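Local atomic coordinates of 70 KDA protein (Xanthomonas sp., PDB entry 4B2N), a protein that oxidatively cleaves rubber as a processive oxygenase that carries two covalently bound c-type hemes. Residues Phe91-Leu102 with Glu335-Ser345. Sequence-based numbering, arbitrary orientation.
Sequences FRASATRGRVNL and EFEDINNFLIS. With HEC (heme c), chain C.
Gly98 and Ile339 bring two helix backbones almost into touch, their CA atoms 3.6 Å apart, at a crossing of -104° where the axes close to 6.6 Å. Glycine suits the crossing because its bare CA lets the backbones approach this closely, and that CA-H meets Asp338 O at 3.2 Å from Gly98 CA. Asp338 and Phe342, one turn apart, enter two neighbouring holes that share Gly98. The Asp338 carboxylate sits among Ser94, Arg97, Gly98 and Asn101. Arg97 grips it side-on in a salt bridge: Arg97 NE lies 2.8 Å from Asp338 OD2, which stays in the guanidinium plane yet is met from above the carboxylate plane, while NH2 reaches OD1. Ser94, its OG swung away from its own backbone N (chi1 177°), donates to Asp338 OD1 and accepts a nearly straight bond from Asn341 ND2 (2.8 Å, 171°). An amide suits this buried place because it both donates, through ND2, and accepts, through OD1 from Arg84. Asn101 ND2 donates to a water that donates on to Asp338 OD2; a second water donates to both Asn101 OD1 and Glu335 OE2, whose salt-bridge partner is Arg105. In the other hole, among Ala95, Gly98, Arg99 and Leu102, Phe342 turns one ring face to Arg99 CB, 3.6 Å from the ring centroid in a CH-pi contact, and takes Leu102 CD1 at its edge, 3.7 Å from Phe342 CD2. Leu102 CD2 also packs on Ile339. In this knobs-into-holes crossing, helix 333-345 lines a heme c pocket through Phe336, Ile339 and Leu343, and helix 88-104 packs against it from behind.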
loop_
_atom_site.group_PDB
_atom_site.type_symbol
_atom_site.label_atom_id
_atom_site.label_comp_id
_atom_site.label_asym_id
_atom_site.label_seq_id
_atom_site.Cartn_x
_atom_site.Cartn_y
_atom_site.Cartn_z
ATOM N N PHE A 91 -3.338 -23.476 6.065
ATOM C CA PHE A 91 -3.051 -22.041 6.069
ATOM C C PHE A 91 -1.546 -21.759 6.118
ATOM O O PHE A 91 -0.982 -20.930 5.296
ATOM C CB PHE A 91 -3.750 -21.414 7.278
ATOM C CG PHE A 91 -3.493 -19.939 7.422
ATOM C CD1 PHE A 91 -4.075 -19.012 6.544
ATOM C CD2 PHE A 91 -2.678 -19.469 8.437
ATOM C CE1 PHE A 91 -3.825 -17.629 6.676
ATOM C CE2 PHE A 91 -2.413 -18.108 8.546
ATOM C CZ PHE A 91 -2.997 -17.190 7.661
ATOM N N ARG A 92 -0.866 -22.501 7.006
ATOM C CA ARG A 92 0.575 -22.291 7.211
ATOM C C ARG A 92 1.324 -22.636 5.914
ATOM O O ARG A 92 2.284 -21.955 5.573
ATOM C CB ARG A 92 1.117 -23.118 8.434
ATOM C CG ARG A 92 0.583 -22.577 9.766
ATOM C CD ARG A 92 1.340 -23.143 10.957
ATOM N NE ARG A 92 0.917 -24.506 11.202
ATOM C CZ ARG A 92 0.371 -24.960 12.338
ATOM N NH1 ARG A 92 0.228 -24.187 13.394
ATOM N NH2 ARG A 92 0.000 -26.256 12.398
ATOM N N ALA A 93 0.876 -23.670 5.201
ATOM C CA ALA A 93 1.569 -24.047 3.947
ATOM C C ALA A 93 1.320 -22.934 2.931
ATOM O O ALA A 93 2.204 -22.531 2.190
ATOM C CB ALA A 93 0.929 -25.311 3.402
ATOM N N SER A 94 0.057 -22.448 2.905
ATOM C CA SER A 94 -0.294 -21.330 2.008
ATOM C C SER A 94 0.561 -20.082 2.304
ATOM O O SER A 94 1.151 -19.476 1.395
ATOM C CB SER A 94 -1.801 -21.038 2.045
ATOM O OG SER A 94 -2.078 -19.905 1.214
ATOM N N ALA A 95 0.658 -19.726 3.573
ATOM C CA ALA A 95 1.424 -18.548 3.982
ATOM C C ALA A 95 2.922 -18.738 3.652
ATOM O O ALA A 95 3.575 -17.775 3.164
ATOM C CB ALA A 95 1.187 -18.254 5.492
ATOM N N THR A 96 3.440 -19.987 3.718
ATOM C CA THR A 96 4.822 -20.220 3.338
ATOM C C THR A 96 4.965 -19.976 1.854
ATOM O O THR A 96 5.984 -19.417 1.423
ATOM C CB THR A 96 5.282 -21.655 3.713
ATOM O OG1 THR A 96 5.379 -21.680 5.142
ATOM C CG2 THR A 96 6.644 -21.954 3.175
ATOM N N ARG A 97 4.021 -20.508 1.047
ATOM C CA ARG A 97 4.102 -20.308 -0.407
ATOM C C ARG A 97 4.001 -18.824 -0.735
ATOM O O ARG A 97 4.692 -18.338 -1.640
ATOM C CB ARG A 97 3.008 -21.038 -1.182
ATOM C CG ARG A 97 3.120 -22.539 -1.054
ATOM C CD ARG A 97 2.150 -23.265 -1.989
ATOM N NE ARG A 97 0.764 -23.049 -1.566
ATOM C CZ ARG A 97 0.040 -23.816 -0.777
ATOM N NH1 ARG A 97 0.548 -24.898 -0.203
ATOM N NH2 ARG A 97 -1.214 -23.463 -0.544
ATOM N N GLY A 98 3.167 -18.131 0.004
ATOM C CA GLY A 98 2.983 -16.660 -0.187
ATOM C C GLY A 98 4.387 -15.992 -0.041
ATOM O O GLY A 98 4.757 -15.106 -0.835
ATOM N N ARG A 99 5.098 -16.332 1.019
ATOM C CA ARG A 99 6.304 -15.610 1.339
ATOM C C ARG A 99 7.345 -15.934 0.271
ATOM O O ARG A 99 8.027 -15.051 -0.221
ATOM C CB ARG A 99 6.853 -16.030 2.701
ATOM C CG ARG A 99 8.174 -15.292 3.001
ATOM C CD ARG A 99 8.853 -15.827 4.232
ATOM N NE ARG A 99 8.924 -17.304 4.248
ATOM C CZ ARG A 99 9.746 -18.081 3.552
ATOM N NH1 ARG A 99 10.701 -17.636 2.745
ATOM N NH2 ARG A 99 9.679 -19.367 3.733
ATOM N N VAL A 100 7.427 -17.204 -0.110
ATOM C CA VAL A 100 8.361 -17.604 -1.206
ATOM C C VAL A 100 8.031 -16.849 -2.509
ATOM O O VAL A 100 8.935 -16.344 -3.206
ATOM C CB VAL A 100 8.252 -19.135 -1.419
ATOM C CG1 VAL A 100 9.088 -19.542 -2.635
ATOM C CG2 VAL A 100 8.796 -19.909 -0.186
ATOM N N ASN A 101 6.725 -16.778 -2.864
ATOM C CA ASN A 101 6.290 -15.898 -4.000
ATOM C C ASN A 101 6.808 -14.471 -3.901
ATOM O O ASN A 101 7.301 -13.955 -4.894
ATOM C CB ASN A 101 4.776 -15.868 -4.117
ATOM C CG ASN A 101 4.220 -17.203 -4.588
ATOM O OD1 ASN A 101 4.967 -18.073 -5.074
ATOM N ND2 ASN A 101 2.878 -17.384 -4.442
ATOM N N LEU A 102 6.766 -13.871 -2.721
ATOM C CA LEU A 102 7.201 -12.461 -2.587
ATOM C C LEU A 102 8.733 -12.335 -2.805
ATOM O O LEU A 102 9.227 -11.293 -3.268
ATOM C CB LEU A 102 6.716 -11.824 -1.266
ATOM C CG LEU A 102 5.221 -11.624 -1.133
ATOM C CD1 LEU A 102 4.784 -11.098 0.250
ATOM C CD2 LEU A 102 4.783 -10.704 -2.258
ATOM N N GLU A 335 -1.520 -18.080 -6.773
ATOM C CA GLU A 335 -0.315 -17.521 -6.150
ATOM C C GLU A 335 -0.638 -16.344 -5.244
ATOM O O GLU A 335 -0.075 -16.164 -4.125
ATOM C CB GLU A 335 0.682 -17.126 -7.229
ATOM C CG GLU A 335 1.334 -18.376 -7.783
ATOM C CD GLU A 335 2.251 -18.062 -8.974
ATOM O OE1 GLU A 335 1.782 -17.511 -9.986
ATOM O OE2 GLU A 335 3.441 -18.432 -8.914
ATOM N N PHE A 336 -1.639 -15.592 -5.674
ATOM C CA PHE A 336 -2.041 -14.426 -4.875
ATOM C C PHE A 336 -2.886 -14.714 -3.653
ATOM O O PHE A 336 -2.806 -14.032 -2.622
ATOM C CB PHE A 336 -2.568 -13.361 -5.787
ATOM C CG PHE A 336 -1.450 -12.533 -6.369
ATOM C CD1 PHE A 336 -0.658 -13.029 -7.439
ATOM C CD2 PHE A 336 -1.193 -11.247 -5.874
ATOM C CE1 PHE A 336 0.418 -12.252 -7.953
ATOM C CE2 PHE A 336 -0.128 -10.474 -6.391
ATOM C CZ PHE A 336 0.686 -10.976 -7.387
ATOM N N GLU A 337 -3.695 -15.749 -3.723
ATOM C CA GLU A 337 -4.385 -16.255 -2.513
ATOM C C GLU A 337 -3.291 -16.711 -1.462
ATOM O O GLU A 337 -3.408 -16.473 -0.307
ATOM C CB GLU A 337 -5.246 -17.495 -2.921
ATOM C CG GLU A 337 -6.455 -17.121 -3.753
ATOM C CD GLU A 337 -7.567 -16.418 -2.957
ATOM O OE1 GLU A 337 -7.451 -16.121 -1.731
ATOM O OE2 GLU A 337 -8.638 -16.181 -3.569
ATOM N N ASP A 338 -2.203 -17.308 -1.913
ATOM C CA ASP A 338 -1.115 -17.698 -1.002
ATOM C C ASP A 338 -0.382 -16.446 -0.472
ATOM O O ASP A 338 -0.119 -16.342 0.724
ATOM C CB ASP A 338 -0.095 -18.587 -1.754
ATOM C CG ASP A 338 -0.583 -20.037 -2.001
ATOM O OD1 ASP A 338 -1.513 -20.498 -1.319
ATOM O OD2 ASP A 338 0.010 -20.728 -2.905
ATOM N N ILE A 339 -0.095 -15.459 -1.350
ATOM C CA ILE A 339 0.427 -14.163 -0.880
ATOM C C ILE A 339 -0.504 -13.565 0.200
ATOM O O ILE A 339 -0.063 -13.202 1.267
ATOM C CB ILE A 339 0.747 -13.165 -2.049
ATOM C CG1 ILE A 339 1.924 -13.698 -2.967
ATOM C CG2 ILE A 339 0.904 -11.748 -1.438
ATOM C CD1 ILE A 339 2.018 -12.978 -4.302
ATOM N N ASN A 340 -1.792 -13.517 -0.101
ATOM C CA ASN A 340 -2.783 -12.969 0.805
ATOM C C ASN A 340 -2.777 -13.679 2.170
ATOM O O ASN A 340 -2.843 -13.042 3.210
ATOM C CB ASN A 340 -4.180 -13.025 0.192
ATOM C CG ASN A 340 -5.206 -12.471 1.112
ATOM O OD1 ASN A 340 -6.076 -13.223 1.606
ATOM N ND2 ASN A 340 -5.076 -11.188 1.431
ATOM N N ASN A 341 -2.772 -15.000 2.139
ATOM C CA ASN A 341 -2.577 -15.752 3.361
ATOM C C ASN A 341 -1.260 -15.485 4.090
ATOM O O ASN A 341 -1.270 -15.432 5.269
ATOM C CB ASN A 341 -2.741 -17.224 3.122
ATOM C CG ASN A 341 -4.181 -17.594 2.872
ATOM O OD1 ASN A 341 -5.118 -16.914 3.376
ATOM N ND2 ASN A 341 -4.386 -18.603 2.047
ATOM N N PHE A 342 -0.127 -15.344 3.396
ATOM C CA PHE A 342 1.054 -14.906 4.097
ATOM C C PHE A 342 0.757 -13.533 4.776
ATOM O O PHE A 342 1.054 -13.341 5.957
ATOM C CB PHE A 342 2.256 -14.785 3.121
ATOM C CG PHE A 342 3.489 -14.238 3.781
ATOM C CD1 PHE A 342 3.992 -14.848 4.947
ATOM C CD2 PHE A 342 4.147 -13.150 3.225
ATOM C CE1 PHE A 342 5.143 -14.316 5.544
ATOM C CE2 PHE A 342 5.317 -12.643 3.774
ATOM C CZ PHE A 342 5.782 -13.222 4.963
ATOM N N LEU A 343 0.208 -12.571 4.030
ATOM C CA LEU A 343 -0.067 -11.214 4.639
ATOM C C LEU A 343 -0.945 -11.322 5.875
ATOM O O LEU A 343 -0.709 -10.652 6.899
ATOM C CB LEU A 343 -0.761 -10.293 3.592
ATOM C CG LEU A 343 0.014 -10.188 2.256
ATOM C CD1 LEU A 343 -0.610 -9.126 1.353
ATOM C CD2 LEU A 343 1.434 -9.722 2.596
ATOM N N ILE A 344 -1.963 -12.178 5.816
ATOM C CA ILE A 344 -2.875 -12.328 7.009
ATOM C C ILE A 344 -2.104 -13.049 8.129
ATOM O O ILE A 344 -2.482 -12.948 9.279
ATOM C CB ILE A 344 -4.062 -13.244 6.660
ATOM C CG1 ILE A 344 -5.016 -12.582 5.687
ATOM C CG2 ILE A 344 -4.861 -13.631 7.881
ATOM C CD1 ILE A 344 -5.923 -13.718 5.158
ATOM N N SER A 345 -1.009 -13.745 7.816
ATOM C CA SER A 345 -0.304 -14.519 8.883
ATOM C C SER A 345 0.618 -13.600 9.644
ATOM O O SER A 345 1.178 -14.019 10.646
ATOM C CB SER A 345 0.519 -15.681 8.262
ATOM O OG SER A 345 1.691 -15.149 7.655
HETATM FE FE HEC C . 0.571 -2.638 -2.895
HETATM C CHA HEC C . -2.273 -1.383 -1.309
HETATM C CHB HEC C . -0.425 -5.915 -2.105
HETATM C CHC HEC C . 2.987 -4.020 -5.054
HETATM C CHD HEC C . 1.884 0.449 -3.156
HETATM N NA HEC C . -0.945 -3.466 -1.998
HETATM C C1A HEC C . -1.960 -2.801 -1.245
HETATM C C2A HEC C . -2.756 -3.703 -0.427
HETATM C C3A HEC C . -2.261 -5.023 -0.636
HETATM C C4A HEC C . -1.147 -4.836 -1.574
HETATM C CMA HEC C . -2.727 -6.299 0.038
HETATM C CAA HEC C . -3.938 -3.373 0.521
HETATM C CBA HEC C . -3.309 -2.856 1.817
HETATM C CGA HEC C . -4.344 -2.316 2.789
HETATM O O1A HEC C . -5.285 -1.537 2.410
HETATM O O2A HEC C . -4.131 -2.633 3.962
HETATM N NB HEC C . 1.056 -4.527 -3.512
HETATM C C1B HEC C . 0.647 -5.712 -3.045
HETATM C C2B HEC C . 1.259 -6.885 -3.651
HETATM C C3B HEC C . 2.231 -6.338 -4.517
HETATM C C4B HEC C . 2.086 -4.900 -4.317
HETATM C CMB HEC C . 0.841 -8.260 -3.317
HETATM C CAB HEC C . 3.161 -7.024 -5.482
HETATM C CBB HEC C . 2.516 -7.737 -6.528
HETATM N NC HEC C . 2.153 -2.019 -3.915
HETATM C C1C HEC C . 3.059 -2.606 -4.780
HETATM C C2C HEC C . 4.111 -1.675 -5.261
HETATM C C3C HEC C . 3.730 -0.359 -4.702
HETATM C C4C HEC C . 2.534 -0.612 -3.903
HETATM C CMC HEC C . 5.236 -2.082 -6.207
HETATM C CAC HEC C . 4.392 0.971 -4.890
HETATM C CBC HEC C . 4.856 1.292 -6.170
HETATM N ND HEC C . -0.110 -0.800 -2.341
HETATM C C1D HEC C . 0.563 0.332 -2.539
HETATM C C2D HEC C . -0.103 1.492 -2.041
HETATM C C3D HEC C . -1.318 0.953 -1.517
HETATM C C4D HEC C . -1.234 -0.481 -1.774
HETATM C CMD HEC C . 0.295 2.924 -2.027
HETATM C CAD HEC C . -2.436 1.778 -0.983
HETATM C CBD HEC C . -3.092 2.225 -2.348
HETATM C CGD HEC C . -4.213 3.200 -2.070
HETATM O O1D HEC C . -4.051 4.432 -2.256
HETATM O O2D HEC C . -5.269 2.702 -1.552
HETATM O O HOH W 1 1.753 -20.029 -4.650
HETATM O O HOH W 2 4.692 -19.731 -7.187
#